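PDB 3E59: L-tyrosine isonitrile synthase from Pseudomonas aeruginosa, which makes the isonitrile group of an isocyano derivative of L-tyrosine, taking its carbon from C2 of ribulose 5-phosphate, on the route to paerucumarin. Local coordinates for residues A52-A66 with L244-I256. Residues are numbered along the deposited sequence; the frame is centred on the assembly and turned at random.
With PO4 (phosphate ion), chain E.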
# COMPACT_ATOMS: atom_id res chain seq x y z
N ALA A 52 5.53 -16.50 -16.85
CA ALA A 52 4.39 -16.48 -17.77
C ALA A 52 4.45 -15.28 -18.73
O ALA A 52 4.25 -15.43 -19.94
CB ALA A 52 3.09 -16.48 -17.00
N PHE A 53 4.73 -14.09 -18.19
CA PHE A 53 4.88 -12.89 -19.02
C PHE A 53 6.09 -12.99 -19.96
O PHE A 53 5.99 -12.67 -21.14
CB PHE A 53 4.98 -11.63 -18.15
CG PHE A 53 3.69 -11.29 -17.42
CD1 PHE A 53 2.62 -10.71 -18.09
CD2 PHE A 53 3.56 -11.57 -16.05
CE1 PHE A 53 1.43 -10.41 -17.43
CE2 PHE A 53 2.37 -11.27 -15.38
CZ PHE A 53 1.30 -10.69 -16.06
N ILE A 54 7.22 -13.47 -19.42
CA ILE A 54 8.48 -13.54 -20.16
C ILE A 54 8.41 -14.52 -21.34
O ILE A 54 8.91 -14.22 -22.44
CB ILE A 54 9.69 -13.85 -19.23
CG1 ILE A 54 9.83 -12.75 -18.17
CG2 ILE A 54 11.00 -13.99 -20.04
CD1 ILE A 54 10.91 -12.99 -17.15
N GLU A 55 7.76 -15.66 -21.12
CA GLU A 55 7.56 -16.67 -22.17
C GLU A 55 6.71 -16.14 -23.31
O GLU A 55 6.90 -16.52 -24.46
CB GLU A 55 6.96 -17.95 -21.58
CG GLU A 55 8.02 -18.90 -20.97
CD GLU A 55 7.47 -19.85 -19.90
OE1 GLU A 55 6.27 -19.76 -19.52
OE2 GLU A 55 8.28 -20.68 -19.41
N ALA A 56 5.78 -15.24 -22.99
CA ALA A 56 4.91 -14.64 -24.00
C ALA A 56 5.49 -13.36 -24.62
O ALA A 56 4.83 -12.72 -25.44
CB ALA A 56 3.52 -14.37 -23.41
N GLY A 57 6.71 -12.99 -24.22
CA GLY A 57 7.35 -11.76 -24.69
C GLY A 57 6.53 -10.52 -24.36
O GLY A 57 6.60 -9.52 -25.07
N GLU A 58 5.75 -10.58 -23.29
CA GLU A 58 4.88 -9.48 -22.88
C GLU A 58 5.53 -8.73 -21.73
O GLU A 58 6.34 -9.30 -21.00
CB GLU A 58 3.52 -10.01 -22.42
CG GLU A 58 2.63 -10.60 -23.50
CD GLU A 58 1.56 -11.51 -22.92
OE1 GLU A 58 1.64 -11.84 -21.71
OE2 GLU A 58 0.65 -11.92 -23.67
N PRO A 59 5.17 -7.44 -21.55
CA PRO A 59 5.70 -6.73 -20.38
C PRO A 59 5.15 -7.35 -19.09
O PRO A 59 4.01 -7.85 -19.07
CB PRO A 59 5.20 -5.29 -20.57
CG PRO A 59 4.75 -5.20 -22.00
CD PRO A 59 4.30 -6.58 -22.38
N ILE A 60 5.95 -7.35 -18.03
CA ILE A 60 5.52 -7.93 -16.76
C ILE A 60 4.56 -6.96 -16.05
O ILE A 60 4.90 -5.81 -15.78
CB ILE A 60 6.72 -8.28 -15.86
CG1 ILE A 60 7.73 -9.16 -16.63
CG2 ILE A 60 6.27 -8.98 -14.55
CD1 ILE A 60 9.13 -9.09 -16.06
N GLU A 61 3.34 -7.43 -15.77
CA GLU A 61 2.34 -6.64 -15.04
C GLU A 61 2.43 -6.89 -13.54
O GLU A 61 2.50 -8.05 -13.08
CB GLU A 61 0.91 -6.96 -15.53
CG GLU A 61 0.65 -6.67 -17.02
CD GLU A 61 -0.68 -7.25 -17.52
OE1 GLU A 61 -1.71 -7.12 -16.82
OE2 GLU A 61 -0.70 -7.85 -18.63
N PHE A 62 2.43 -5.78 -12.80
CA PHE A 62 2.30 -5.74 -11.34
C PHE A 62 1.02 -4.98 -10.98
O PHE A 62 0.71 -3.94 -11.57
CB PHE A 62 3.52 -5.06 -10.67
CG PHE A 62 4.83 -5.74 -10.96
CD1 PHE A 62 5.59 -5.38 -12.07
CD2 PHE A 62 5.30 -6.75 -10.12
CE1 PHE A 62 6.80 -6.02 -12.36
CE2 PHE A 62 6.50 -7.40 -10.40
CZ PHE A 62 7.25 -7.04 -11.53
N VAL A 63 0.30 -5.51 -9.99
CA VAL A 63 -0.85 -4.85 -9.39
C VAL A 63 -0.49 -4.50 -7.95
O VAL A 63 0.05 -5.34 -7.23
CB VAL A 63 -2.10 -5.75 -9.45
CG1 VAL A 63 -3.14 -5.35 -8.41
CG2 VAL A 63 -2.69 -5.69 -10.87
N LEU A 64 -0.76 -3.25 -7.56
CA LEU A 64 -0.46 -2.77 -6.21
C LEU A 64 -1.63 -1.99 -5.58
O LEU A 64 -1.86 -0.83 -5.94
CB LEU A 64 0.78 -1.86 -6.27
CG LEU A 64 1.22 -1.14 -4.98
CD1 LEU A 64 1.37 -2.11 -3.80
CD2 LEU A 64 2.50 -0.33 -5.18
N PRO A 65 -2.37 -2.63 -4.65
CA PRO A 65 -3.38 -1.88 -3.90
C PRO A 65 -2.70 -0.99 -2.87
O PRO A 65 -2.04 -1.49 -1.94
CB PRO A 65 -4.20 -3.00 -3.21
CG PRO A 65 -3.78 -4.27 -3.86
CD PRO A 65 -2.36 -4.04 -4.24
N ALA A 66 -2.84 0.33 -3.05
CA ALA A 66 -2.08 1.30 -2.26
C ALA A 66 -2.51 2.74 -2.58
O ALA A 66 -3.32 2.96 -3.48
CB ALA A 66 -0.58 1.15 -2.52
N LEU A 244 -9.72 -7.39 -8.13
CA LEU A 244 -8.54 -7.23 -8.98
C LEU A 244 -7.94 -8.54 -9.49
O LEU A 244 -7.27 -8.55 -10.53
CB LEU A 244 -7.46 -6.44 -8.23
CG LEU A 244 -7.75 -5.00 -7.82
CD1 LEU A 244 -6.72 -4.51 -6.78
CD2 LEU A 244 -7.78 -4.10 -9.06
N ALA A 245 -8.14 -9.64 -8.76
CA ALA A 245 -7.67 -10.96 -9.25
C ALA A 245 -8.45 -11.39 -10.50
O ALA A 245 -7.92 -12.09 -11.36
CB ALA A 245 -7.74 -12.02 -8.16
N ASP A 246 -9.70 -10.97 -10.59
CA ASP A 246 -10.50 -11.22 -11.80
C ASP A 246 -10.24 -10.19 -12.90
O ASP A 246 -10.30 -10.52 -14.08
CB ASP A 246 -11.99 -11.26 -11.47
CG ASP A 246 -12.42 -12.60 -10.87
OD1 ASP A 246 -11.60 -13.54 -10.85
OD2 ASP A 246 -13.58 -12.69 -10.41
N GLN A 247 -9.94 -8.95 -12.51
CA GLN A 247 -9.61 -7.92 -13.50
C GLN A 247 -8.28 -8.24 -14.15
O GLN A 247 -8.16 -8.14 -15.37
CB GLN A 247 -9.58 -6.53 -12.88
CG GLN A 247 -10.93 -6.02 -12.35
CD GLN A 247 -11.91 -5.69 -13.45
OE1 GLN A 247 -13.07 -6.12 -13.42
NE2 GLN A 247 -11.45 -4.93 -14.44
N PHE A 248 -7.29 -8.62 -13.33
CA PHE A 248 -5.90 -8.83 -13.76
C PHE A 248 -5.37 -10.16 -13.23
O PHE A 248 -4.52 -10.16 -12.33
CB PHE A 248 -4.97 -7.71 -13.24
CG PHE A 248 -5.47 -6.32 -13.51
CD1 PHE A 248 -5.55 -5.82 -14.81
CD2 PHE A 248 -5.87 -5.50 -12.45
CE1 PHE A 248 -6.02 -4.53 -15.06
CE2 PHE A 248 -6.35 -4.21 -12.68
CZ PHE A 248 -6.43 -3.72 -13.99
N PRO A 249 -5.86 -11.29 -13.77
CA PRO A 249 -5.53 -12.61 -13.19
C PRO A 249 -4.02 -12.94 -13.11
O PRO A 249 -3.57 -13.49 -12.09
CB PRO A 249 -6.24 -13.59 -14.14
CG PRO A 249 -7.33 -12.78 -14.77
CD PRO A 249 -6.73 -11.43 -14.96
N ARG A 250 -3.25 -12.58 -14.13
CA ARG A 250 -1.86 -13.01 -14.22
C ARG A 250 -0.87 -12.07 -13.52
O ARG A 250 0.22 -12.49 -13.15
CB ARG A 250 -1.45 -13.21 -15.67
CG ARG A 250 -2.37 -14.15 -16.48
CD ARG A 250 -1.75 -14.44 -17.85
NE ARG A 250 -1.60 -13.21 -18.63
CZ ARG A 250 -0.60 -12.94 -19.46
NH1 ARG A 250 0.39 -13.82 -19.64
NH2 ARG A 250 -0.58 -11.79 -20.11
N ALA A 251 -1.26 -10.82 -13.33
CA ALA A 251 -0.38 -9.81 -12.77
C ALA A 251 0.26 -10.30 -11.48
O ALA A 251 -0.38 -11.01 -10.67
CB ALA A 251 -1.13 -8.51 -12.52
N ILE A 252 1.53 -9.93 -11.30
CA ILE A 252 2.24 -10.17 -10.05
C ILE A 252 1.61 -9.25 -9.03
O ILE A 252 1.49 -8.04 -9.25
CB ILE A 252 3.78 -9.90 -10.17
CG1 ILE A 252 4.39 -10.56 -11.42
CG2 ILE A 252 4.52 -10.30 -8.88
CD1 ILE A 252 4.06 -12.01 -11.62
N ARG A 253 1.18 -9.83 -7.92
CA ARG A 253 0.44 -9.12 -6.89
C ARG A 253 1.37 -8.51 -5.81
O ARG A 253 1.89 -9.22 -4.93
CB ARG A 253 -0.59 -10.09 -6.29
CG ARG A 253 -1.49 -9.51 -5.19
CD ARG A 253 -2.37 -8.31 -5.63
NE ARG A 253 -3.51 -8.22 -4.73
CZ ARG A 253 -3.44 -7.75 -3.49
NH1 ARG A 253 -2.29 -7.29 -3.02
NH2 ARG A 253 -4.52 -7.75 -2.72
N LEU A 254 1.59 -7.20 -5.90
CA LEU A 254 2.35 -6.50 -4.86
C LEU A 254 1.42 -6.04 -3.75
O LEU A 254 0.20 -6.05 -3.90
CB LEU A 254 3.12 -5.31 -5.43
CG LEU A 254 4.09 -5.52 -6.60
CD1 LEU A 254 4.54 -4.17 -7.09
CD2 LEU A 254 5.29 -6.41 -6.23
N SER A 255 2.02 -5.66 -2.62
CA SER A 255 1.27 -5.25 -1.43
C SER A 255 2.12 -4.26 -0.66
O SER A 255 3.34 -4.20 -0.85
CB SER A 255 0.97 -6.47 -0.56
OG SER A 255 0.10 -6.15 0.52
N ILE A 256 1.48 -3.45 0.18
CA ILE A 256 2.20 -2.58 1.11
C ILE A 256 2.13 -3.09 2.55
O ILE A 256 2.50 -2.37 3.50
CB ILE A 256 1.80 -1.06 0.99
CG1 ILE A 256 0.29 -0.85 0.89
CG2 ILE A 256 2.47 -0.46 -0.21
CD1 ILE A 256 -0.45 -1.02 2.19
P PO4 E . -3.59 -6.60 0.77
O1 PO4 E . -3.04 -7.17 2.05
O2 PO4 E . -4.43 -5.38 1.13
O3 PO4 E . -2.42 -6.21 -0.16
O4 PO4 E . -4.50 -7.59 0.10
O HOH W 1 -1.54 -3.43 -0.41
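Glu58 OE1 is gripped by both terminal nitrogens of Arg250: NH2 at 2.7 Å, approaching from above the carboxylate plane, and NH1 at 3.1 Å, along the syn lone pair. OE1 lies in the guanidinium plane, while the carboxylate is turned 76° from it, and both N-H groups converge on OE1 rather than pairing one to each oxygen. With chi3 bent (-61°), Arg250 brings one face of its guanidinium against the rim of Phe53 at CE1, the two planes 44° apart; the ring's edge meets the Arg250 carbonyl and Ala251 N. Beyond this surface salt bridge, strands 60-64 and 252-255 run parallel as neighbours in a five-stranded parallel sheet, strand 108-112 flanking 60-64 on its other edge. Ile252 N donates to Glu61 O at 2.8 Å, Val63 N to Ile252 O at 2.9 Å, and Leu254 N to Val63 O at 2.8 Å. On one face Phe62 lies alongside Ile252, CD2 against CB, with Leu254 next to it; helix 11-20 reaches Phe62 through Leu19. On the other face the two branches of Val63 part: CG2 packs on Phe248 and the Ala251 methyl, CG1 on Leu244 CD1. Next to Leu64, Pro65 CG lies over one face of the Arg253 guanidinium, 3.5 Å from NH1. That nitrogen is shared between Leu254 O and O3 of a phosphate ion probably taken up from the crystallisation liquor, whereas NH2 bonds O4 at 2.8 Å. Ser255 OG donates to the same O3 at 2.6 Å, and Lys265, His257 and Gln259 also hydrogen-bond the ion.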